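Local coordinates for pyruvate carboxylase protein (Rhizobium etli, PDB 2QF7), which belongs to the biotin-dependent carboxylases, large multidomain enzymes, and unites a biotin carboxylase region, a TIM-barrel domain and a biotin-requiring domain in one chain, at residues E84-A89 with P108-A113; Q884-I889 with E946-K951; S928-L933 with K954-Y959. All blocks are in the same frame, centred on the assembly; numbering follows the deposited sequence. Where two conformers were deposited one is given.

Contact 1 of 3, residues E84-A89 with P108-A113; sequences EVIRVA and PEFVDA
V85 and F110, both buried, make the tight half of this helix pairing. The two side chains meet at about a right angle, with V85 CG1 lying 3.6 Å from F110 CZ. The ring gets there because CG stands anti to the backbone N (chi1 -178°), which carries it across to the other helix although its first bond does not aim there. The looser half is built on I86 and A113, both partly exposed: I86 slides past F110 in the opposite direction, its CD1 3.9 Å from F110 CE1, while I86 CG1 rests 4.0 Å from A113 CB. With the axes 11.0 Å apart and crossing at -26°, the helices run roughly parallel, and only apolar groups bridge them. The charged groups sit off the interface: D112 makes a salt bridge with R130, and R87 forms one side-on with E84, NH2 to OE1 (2.8 Å) and NE to OE2 (2.9 Å), both oxygens met from above the carboxylate plane and bonded also by G64 N and H68 NE2 respectively. Helix 82-92 precedes strand 96-98, whose I97 touches I86 and F110; that strand, helix 108-116 and strand 120-121 form a beta-alpha-beta unit of the Rossmann-like parallel sheet.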
loop_
_atom_site.group_PDB
_atom_site.type_symbol
_atom_site.label_atom_id
_atom_site.label_comp_id
_atom_site.label_asym_id
_atom_site.label_seq_id
_atom_site.Cartn_x
_atom_site.Cartn_y
_atom_site.Cartn_z
ATOM N N GLU A 84 50.168 -2.128 -18.685
ATOM C CA GLU A 84 49.262 -2.838 -17.782
ATOM C C GLU A 84 49.327 -4.358 -17.931
ATOM O O GLU A 84 49.351 -5.086 -16.938
ATOM C CB GLU A 84 47.819 -2.329 -17.932
ATOM C CG GLU A 84 47.611 -0.946 -17.229
ATOM C CD GLU A 84 47.719 -1.063 -15.710
ATOM O OE1 GLU A 84 46.707 -1.408 -15.057
ATOM O OE2 GLU A 84 48.813 -0.839 -15.170
ATOM N N VAL A 85 49.320 -4.830 -19.169
ATOM C CA VAL A 85 49.378 -6.266 -19.441
ATOM C C VAL A 85 50.658 -6.896 -18.885
ATOM O O VAL A 85 50.584 -7.881 -18.149
ATOM C CB VAL A 85 49.143 -6.566 -20.945
ATOM C CG1 VAL A 85 49.369 -8.054 -21.267
ATOM C CG2 VAL A 85 47.705 -6.144 -21.312
ATOM N N ILE A 86 51.812 -6.320 -19.223
ATOM C CA ILE A 86 53.104 -6.770 -18.697
ATOM C C ILE A 86 53.166 -6.716 -17.140
ATOM O O ILE A 86 53.592 -7.698 -16.490
ATOM C CB ILE A 86 54.269 -5.975 -19.338
ATOM C CG1 ILE A 86 54.374 -6.269 -20.862
ATOM C CG2 ILE A 86 55.592 -6.245 -18.622
ATOM C CD1 ILE A 86 54.213 -7.726 -21.249
ATOM N N ARG A 87 52.718 -5.601 -16.547
ATOM C CA ARG A 87 52.654 -5.481 -15.075
ATOM C C ARG A 87 51.922 -6.666 -14.417
ATOM O O ARG A 87 52.450 -7.276 -13.491
ATOM C CB ARG A 87 52.009 -4.160 -14.649
ATOM C CG ARG A 87 51.821 -4.031 -13.115
ATOM C CD ARG A 87 51.010 -2.770 -12.707
ATOM N NE ARG A 87 49.654 -2.854 -13.254
ATOM C CZ ARG A 87 48.612 -3.439 -12.672
ATOM N NH1 ARG A 87 48.731 -4.034 -11.493
ATOM N NH2 ARG A 87 47.435 -3.452 -13.285
ATOM N N VAL A 88 50.711 -6.988 -14.878
ATOM C CA VAL A 88 49.969 -8.104 -14.297
ATOM C C VAL A 88 50.575 -9.477 -14.654
ATOM O O VAL A 88 50.503 -10.429 -13.851
ATOM C CB VAL A 88 48.399 -8.034 -14.554
ATOM C CG1 VAL A 88 47.816 -6.702 -14.062
ATOM C CG2 VAL A 88 48.090 -8.188 -15.939
ATOM N N ALA A 89 51.154 -9.595 -15.848
ATOM C CA ALA A 89 51.850 -10.833 -16.214
ATOM C C ALA A 89 53.029 -11.116 -15.253
ATOM O O ALA A 89 53.204 -12.243 -14.777
ATOM C CB ALA A 89 52.288 -10.778 -17.607
ATOM N N PRO A 108 53.580 -5.780 -32.883
ATOM C CA PRO A 108 54.989 -6.158 -32.674
ATOM C C PRO A 108 55.633 -5.516 -31.434
ATOM O O PRO A 108 56.560 -6.101 -30.840
ATOM C CB PRO A 108 55.685 -5.672 -33.960
ATOM C CG PRO A 108 54.768 -4.622 -34.533
ATOM C CD PRO A 108 53.385 -5.074 -34.169
ATOM N N GLU A 109 55.180 -4.308 -31.080
ATOM C CA GLU A 109 55.605 -3.610 -29.863
ATOM C C GLU A 109 55.295 -4.474 -28.633
ATOM O O GLU A 109 56.093 -4.573 -27.688
ATOM C CB GLU A 109 54.863 -2.271 -29.755
ATOM C CG GLU A 109 55.626 -1.155 -29.055
ATOM C CD GLU A 109 54.726 0.010 -28.621
ATOM O OE1 GLU A 109 54.982 0.593 -27.533
ATOM O OE2 GLU A 109 53.752 0.323 -29.354
ATOM N N PHE A 110 54.120 -5.109 -28.658
ATOM C CA PHE A 110 53.734 -5.993 -27.576
ATOM C C PHE A 110 54.592 -7.248 -27.525
ATOM O O PHE A 110 55.010 -7.656 -26.446
ATOM C CB PHE A 110 52.242 -6.352 -27.641
ATOM C CG PHE A 110 51.795 -7.221 -26.523
ATOM C CD1 PHE A 110 52.035 -6.854 -25.212
ATOM C CD2 PHE A 110 51.117 -8.408 -26.778
ATOM C CE1 PHE A 110 51.642 -7.646 -24.159
ATOM C CE2 PHE A 110 50.705 -9.216 -25.736
ATOM C CZ PHE A 110 50.972 -8.819 -24.407
ATOM N N VAL A 111 54.854 -7.871 -28.671
ATOM C CA VAL A 111 55.737 -9.054 -28.688
ATOM C C VAL A 111 57.125 -8.680 -28.111
ATOM O O VAL A 111 57.707 -9.406 -27.288
ATOM C CB VAL A 111 55.890 -9.637 -30.133
ATOM C CG1 VAL A 111 56.824 -10.847 -30.126
ATOM C CG2 VAL A 111 54.518 -10.028 -30.733
ATOM N N ASP A 112 57.637 -7.542 -28.556
ATOM C CA ASP A 112 58.891 -6.998 -28.040
ATOM C C ASP A 112 58.890 -6.912 -26.503
ATOM O O ASP A 112 59.805 -7.427 -25.848
ATOM C CB ASP A 112 59.124 -5.632 -28.651
ATOM C CG ASP A 112 59.687 -5.711 -30.070
ATOM O OD1 ASP A 112 59.950 -6.838 -30.578
ATOM O OD2 ASP A 112 59.872 -4.621 -30.672
ATOM N N ALA A 113 57.843 -6.293 -25.949
ATOM C CA ALA A 113 57.639 -6.170 -24.492
ATOM C C ALA A 113 57.633 -7.535 -23.798
ATOM O O ALA A 113 58.284 -7.716 -22.764
ATOM C CB ALA A 113 56.329 -5.400 -24.185
#

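Contact 2 of 3, residues Q884-I889 with E946-K951; sequences QMFGDI and EALQKK
L948 reaches from its helix into the angle between M885 and F886, and its two methyl groups divide the work. CD2 does most of it, lying 3.6 Å from F886 CD1 and 4.0 Å from M885 CG; CD1 turns to the far end of the methionine, 4.1 Å from M885 SD. The leucine is set up for this by a CG anti to the backbone N (chi1 174°), which extends the fork toward the other segment.

The two partners present themselves differently. M885 crosses L948 at about a right angle: its chain runs straight as far as the sulfur and then bends at chi3 (75°), so that CE settles over one face of the F886 ring, off-centre toward the rim. F886 starts out with its CB directed away from the leucine, yet the ring swings back far enough for CD1 and CE1 to lie obliquely against CD2. Methionine, phenylalanine and leucine thus form one three-sided cluster, all three buried.

Directly after it the backbone leaves helix 872-885 through a Schellman motif. G887 has a positive phi (108°), suited to glycine, and its N bonds to Q884 O at 2.9 Å. Around the cluster, V916 of helix 913-917 touches both M885 and L948, while M902 of helix 895-909 touches M885 and F886.

Nothing polar is exchanged between the two segments. Even M885 O, 3.8 Å from L948 CD2, meets only a methyl group there. The chemistry is therefore that of a hydrophobic core: the join between the end of one helix and the side of another rests on the fit of hydrocarbon and thioether surfaces, with direction supplied by side-chain shape and not by hydrogen bonds.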
loop_
_atom_site.group_PDB
_atom_site.type_symbol
_atom_site.label_atom_id
_atom_site.label_comp_id
_atom_site.label_asym_id
_atom_site.label_seq_id
_atom_site.Cartn_x
_atom_site.Cartn_y
_atom_site.Cartn_z
ATOM N N GLN A 884 -51.123 1.928 -26.682
ATOM C CA GLN A 884 -52.420 2.238 -27.289
ATOM C C GLN A 884 -52.402 3.621 -27.946
ATOM O O GLN A 884 -52.990 3.827 -29.015
ATOM C CB GLN A 884 -53.564 2.184 -26.250
ATOM C CG GLN A 884 -53.929 0.758 -25.722
ATOM C CD GLN A 884 -54.390 -0.225 -26.807
ATOM O OE1 GLN A 884 -54.959 0.159 -27.842
ATOM N NE2 GLN A 884 -54.118 -1.505 -26.579
ATOM N N MET A 885 -51.730 4.573 -27.312
ATOM C CA MET A 885 -51.566 5.928 -27.875
ATOM C C MET A 885 -50.902 5.930 -29.269
ATOM O O MET A 885 -51.288 6.710 -30.147
ATOM C CB MET A 885 -50.784 6.820 -26.906
ATOM C CG MET A 885 -50.521 8.216 -27.458
ATOM S SD MET A 885 -49.579 9.195 -26.291
ATOM C CE MET A 885 -47.972 8.469 -26.520
ATOM N N PHE A 886 -49.889 5.082 -29.442
ATOM C CA PHE A 886 -49.201 4.878 -30.727
ATOM C C PHE A 886 -50.041 4.093 -31.735
ATOM O O PHE A 886 -49.640 3.939 -32.893
ATOM C CB PHE A 886 -47.850 4.172 -30.499
ATOM C CG PHE A 886 -46.811 5.040 -29.833
ATOM C CD1 PHE A 886 -46.453 6.266 -30.394
ATOM C CD2 PHE A 886 -46.157 4.618 -28.669
ATOM C CE1 PHE A 886 -45.497 7.089 -29.798
ATOM C CE2 PHE A 886 -45.175 5.411 -28.072
ATOM C CZ PHE A 886 -44.859 6.679 -28.651
ATOM N N GLY A 887 -51.219 3.623 -31.310
ATOM C CA GLY A 887 -52.150 2.951 -32.219
ATOM C C GLY A 887 -52.233 1.445 -31.980
ATOM O O GLY A 887 -52.951 0.743 -32.733
ATOM N N ASP A 888 -51.540 0.960 -30.931
ATOM C CA ASP A 888 -51.444 -0.463 -30.574
ATOM C C ASP A 888 -50.511 -1.156 -31.566
ATOM O O ASP A 888 -50.916 -1.569 -32.663
ATOM C CB ASP A 888 -52.828 -1.157 -30.469
ATOM C CG ASP A 888 -52.741 -2.541 -29.820
ATOM O OD1 ASP A 888 -51.604 -2.973 -29.446
ATOM O OD2 ASP A 888 -53.804 -3.204 -29.694
ATOM N N ILE A 889 -49.226 -1.184 -31.226
ATOM C CA ILE A 889 -48.225 -1.562 -32.185
ATOM C C ILE A 889 -47.445 -2.791 -31.714
ATOM O O ILE A 889 -47.466 -3.168 -30.533
ATOM C CB ILE A 889 -47.224 -0.420 -32.452
ATOM C CG1 ILE A 889 -46.532 0.029 -31.147
ATOM C CG2 ILE A 889 -47.912 0.769 -33.171
ATOM C CD1 ILE A 889 -45.253 0.845 -31.350
ATOM N N GLU A 946 -52.403 10.675 -36.340
ATOM C CA GLU A 946 -52.073 11.948 -36.964
ATOM C C GLU A 946 -51.800 13.079 -35.971
ATOM O O GLU A 946 -50.809 13.813 -36.115
ATOM C CB GLU A 946 -53.169 12.377 -37.966
ATOM C CG GLU A 946 -53.220 11.517 -39.264
ATOM C CD GLU A 946 -54.361 11.948 -40.185
ATOM O OE1 GLU A 946 -55.049 12.933 -39.857
ATOM O OE2 GLU A 946 -54.572 11.303 -41.232
ATOM N N ALA A 947 -52.670 13.232 -34.973
ATOM C CA ALA A 947 -52.518 14.334 -33.994
ATOM C C ALA A 947 -51.239 14.227 -33.139
ATOM O O ALA A 947 -50.528 15.214 -32.935
ATOM C CB ALA A 947 -53.769 14.465 -33.102
ATOM N N LEU A 948 -50.959 13.037 -32.633
ATOM C CA LEU A 948 -49.706 12.780 -31.960
ATOM C C LEU A 948 -48.506 13.057 -32.871
ATOM O O LEU A 948 -47.542 13.717 -32.452
ATOM C CB LEU A 948 -49.668 11.328 -31.458
ATOM C CG LEU A 948 -48.397 10.744 -30.835
ATOM C CD1 LEU A 948 -48.162 11.370 -29.465
ATOM C CD2 LEU A 948 -48.499 9.226 -30.735
ATOM N N GLN A 949 -48.536 12.528 -34.098
ATOM C CA GLN A 949 -47.389 12.704 -34.985
ATOM C C GLN A 949 -47.150 14.198 -35.286
ATOM O O GLN A 949 -46.019 14.677 -35.203
ATOM C CB GLN A 949 -47.545 11.831 -36.253
ATOM C CG GLN A 949 -46.759 12.207 -37.502
ATOM C CD GLN A 949 -47.261 11.397 -38.689
ATOM O OE1 GLN A 949 -48.323 11.674 -39.235
ATOM N NE2 GLN A 949 -46.520 10.366 -39.056
ATOM N N LYS A 950 -48.217 14.930 -35.571
ATOM C CA LYS A 950 -48.107 16.372 -35.824
ATOM C C LYS A 950 -47.503 17.106 -34.630
ATOM O O LYS A 950 -46.594 17.938 -34.791
ATOM C CB LYS A 950 -49.478 16.984 -36.159
ATOM C CG LYS A 950 -49.401 18.325 -36.884
ATOM C CD LYS A 950 -50.813 18.939 -37.138
ATOM C CE LYS A 950 -50.736 19.976 -38.269
ATOM N NZ LYS A 950 -51.992 20.785 -38.522
ATOM N N LYS A 951 -48.015 16.821 -33.433
ATOM C CA LYS A 951 -47.505 17.480 -32.231
ATOM C C LYS A 951 -46.016 17.223 -32.043
ATOM O O LYS A 951 -45.238 18.168 -31.853
ATOM C CB LYS A 951 -48.264 17.044 -30.984
ATOM C CG LYS A 951 -47.832 17.804 -29.732
ATOM C CD LYS A 951 -48.773 17.548 -28.611
ATOM C CE LYS A 951 -48.187 18.035 -27.302
ATOM N NZ LYS A 951 -49.111 17.701 -26.185
#

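Contact 3 of 3, residues S928-L933 with K954-Y959; sequences SVVSML and KGEKPY
L933 and P958 carry the closer half of a helix-to-loop contact in the largely helical conserved carboxylase region, where the loop following helix 946-953 runs back past helix 927-934. L933 takes part through its backbone: its O lies 3.9 Å from P958 CB, whereas its side chain leads off toward A952 of helix 946-953. P958 lies with its ring against that same helix, touching Q949 and L953. V930, one turn earlier, is the third residue with appreciable buried surface. Its CG1, anti to the backbone N (chi1 179°), points at the loop and comes within 4.2 Å of E956 OE1, a loose approach of a methyl to a carboxylate oxygen. The acid finds its polar partner next door, since E956 OE2 makes a salt bridge with K934, and the backbone of K934 is in turn hydrogen-bonded to that of Y959. Polar links therefore join loop and helix end alongside the modest apolar fit. L933 O accepts two hydrogen bonds, one from Q949 NE2 and one from a water, which stands 2.9 Å from L933 O and donates its other hydrogen to Y959 O at 2.8 Å.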
loop_
_atom_site.group_PDB
_atom_site.type_symbol
_atom_site.label_atom_id
_atom_site.label_comp_id
_atom_site.label_asym_id
_atom_site.label_seq_id
_atom_site.Cartn_x
_atom_site.Cartn_y
_atom_site.Cartn_z
ATOM N N SER A 928 -36.389 9.174 -29.742
ATOM C CA SER A 928 -36.777 7.897 -30.302
ATOM C C SER A 928 -38.231 7.947 -30.781
ATOM O O SER A 928 -38.585 7.302 -31.759
ATOM C CB SER A 928 -36.598 6.752 -29.283
ATOM O OG SER A 928 -37.445 6.994 -28.177
ATOM N N VAL A 929 -39.056 8.679 -30.063
ATOM C CA VAL A 929 -40.460 8.869 -30.396
ATOM C C VAL A 929 -40.628 9.736 -31.633
ATOM O O VAL A 929 -41.402 9.378 -32.539
ATOM C CB VAL A 929 -41.239 9.441 -29.185
ATOM C CG1 VAL A 929 -42.674 9.784 -29.568
ATOM C CG2 VAL A 929 -41.185 8.392 -28.020
ATOM N N VAL A 930 -39.895 10.853 -31.674
ATOM C CA VAL A 930 -39.924 11.745 -32.834
ATOM C C VAL A 930 -39.522 10.951 -34.076
ATOM O O VAL A 930 -40.205 11.017 -35.075
ATOM C CB VAL A 930 -39.028 13.008 -32.668
ATOM C CG1 VAL A 930 -39.080 13.899 -33.953
ATOM C CG2 VAL A 930 -39.468 13.810 -31.437
ATOM N N SER A 931 -38.430 10.198 -33.976
ATOM C CA SER A 931 -37.892 9.446 -35.104
ATOM C C SER A 931 -38.851 8.350 -35.583
ATOM O O SER A 931 -39.002 8.139 -36.783
ATOM C CB SER A 931 -36.535 8.869 -34.709
ATOM O OG SER A 931 -36.126 7.872 -35.606
ATOM N N MET A 932 -39.482 7.635 -34.643
ATOM C CA MET A 932 -40.491 6.641 -34.993
ATOM C C MET A 932 -41.694 7.265 -35.720
ATOM O O MET A 932 -42.143 6.750 -36.753
ATOM C CB MET A 932 -40.988 5.889 -33.745
ATOM C CG MET A 932 -41.944 4.775 -34.119
ATOM S SD MET A 932 -42.351 3.675 -32.775
ATOM C CE MET A 932 -43.533 4.732 -31.955
ATOM N N LEU A 933 -42.228 8.353 -35.180
ATOM C CA LEU A 933 -43.394 8.982 -35.799
ATOM C C LEU A 933 -43.015 9.614 -37.145
ATOM O O LEU A 933 -43.850 9.703 -38.054
ATOM C CB LEU A 933 -44.019 10.015 -34.851
ATOM C CG LEU A 933 -44.634 9.407 -33.564
ATOM C CD1 LEU A 933 -44.798 10.521 -32.544
ATOM C CD2 LEU A 933 -46.007 8.773 -33.862
ATOM N N LYS A 954 -43.176 18.757 -34.654
ATOM C CA LYS A 954 -42.930 20.210 -34.572
ATOM C C LYS A 954 -42.548 20.802 -35.937
ATOM O O LYS A 954 -41.585 21.574 -36.055
ATOM C CB LYS A 954 -41.864 20.542 -33.510
ATOM C CG LYS A 954 -42.146 20.014 -32.088
ATOM C CD LYS A 954 -41.131 20.551 -31.050
ATOM N N GLY A 955 -43.312 20.450 -36.967
ATOM C CA GLY A 955 -43.091 21.016 -38.297
ATOM C C GLY A 955 -42.262 20.199 -39.274
ATOM O O GLY A 955 -42.267 20.485 -40.457
ATOM N N GLU A 956 -41.537 19.193 -38.794
ATOM C CA GLU A 956 -40.780 18.298 -39.677
ATOM C C GLU A 956 -41.785 17.397 -40.368
ATOM O O GLU A 956 -42.718 16.927 -39.726
ATOM C CB GLU A 956 -39.797 17.465 -38.861
ATOM C CG GLU A 956 -38.752 16.708 -39.675
ATOM C CD GLU A 956 -37.754 15.961 -38.805
ATOM O OE1 GLU A 956 -38.028 15.717 -37.602
ATOM O OE2 GLU A 956 -36.686 15.574 -39.331
ATOM N N LYS A 957 -41.615 17.176 -41.670
ATOM C CA LYS A 957 -42.542 16.340 -42.458
ATOM C C LYS A 957 -42.272 14.854 -42.224
ATOM O O LYS A 957 -41.122 14.444 -42.196
ATOM C CB LYS A 957 -42.444 16.678 -43.951
ATOM N N PRO A 958 -43.325 14.046 -42.004
ATOM C CA PRO A 958 -43.073 12.606 -41.868
ATOM C C PRO A 958 -42.961 11.938 -43.254
ATOM O O PRO A 958 -43.377 12.520 -44.230
ATOM C CB PRO A 958 -44.314 12.110 -41.138
ATOM C CG PRO A 958 -45.385 13.005 -41.577
ATOM C CD PRO A 958 -44.757 14.365 -41.859
ATOM N N TYR A 959 -42.415 10.726 -43.327
ATOM C CA TYR A 959 -42.444 9.964 -44.595
ATOM C C TYR A 959 -43.072 8.598 -44.336
ATOM O O TYR A 959 -43.065 8.120 -43.191
ATOM C CB TYR A 959 -41.061 9.838 -45.215
ATOM C CG TYR A 959 -40.009 9.105 -44.400
ATOM C CD1 TYR A 959 -39.851 7.702 -44.525
ATOM C CD2 TYR A 959 -39.111 9.802 -43.568
ATOM C CE1 TYR A 959 -38.872 7.012 -43.808
ATOM C CE2 TYR A 959 -38.117 9.097 -42.838
ATOM C CZ TYR A 959 -38.028 7.714 -42.985
ATOM O OH TYR A 959 -37.059 7.031 -42.361
HETATM O O HOH W 1 -44.166 8.328 -40.600
#

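In the fold
Contact 1 lies alone in the biotin carboxylase region, against the parallel sheet near the N-terminus, while contacts 2 and 3 share the helical conserved carboxylase region on the opposite side of the chain's centre. Their centres are about 105 and 98 Å from that of contact 1, with the nearest atoms about 93 and 85 Å apart, and there is no touch. Contacts 2 and 3 have centres about 11 Å apart and alternate along the chain, in the order 884-889, 928-933, 946-951, 954-959. Successive helices 927-934 and 946-953 join them, and F886 also packs on M932 and V929. Contacts 2 and 3 thus belong to one local core, whereas contact 1 belongs to a different part of this elongated protein.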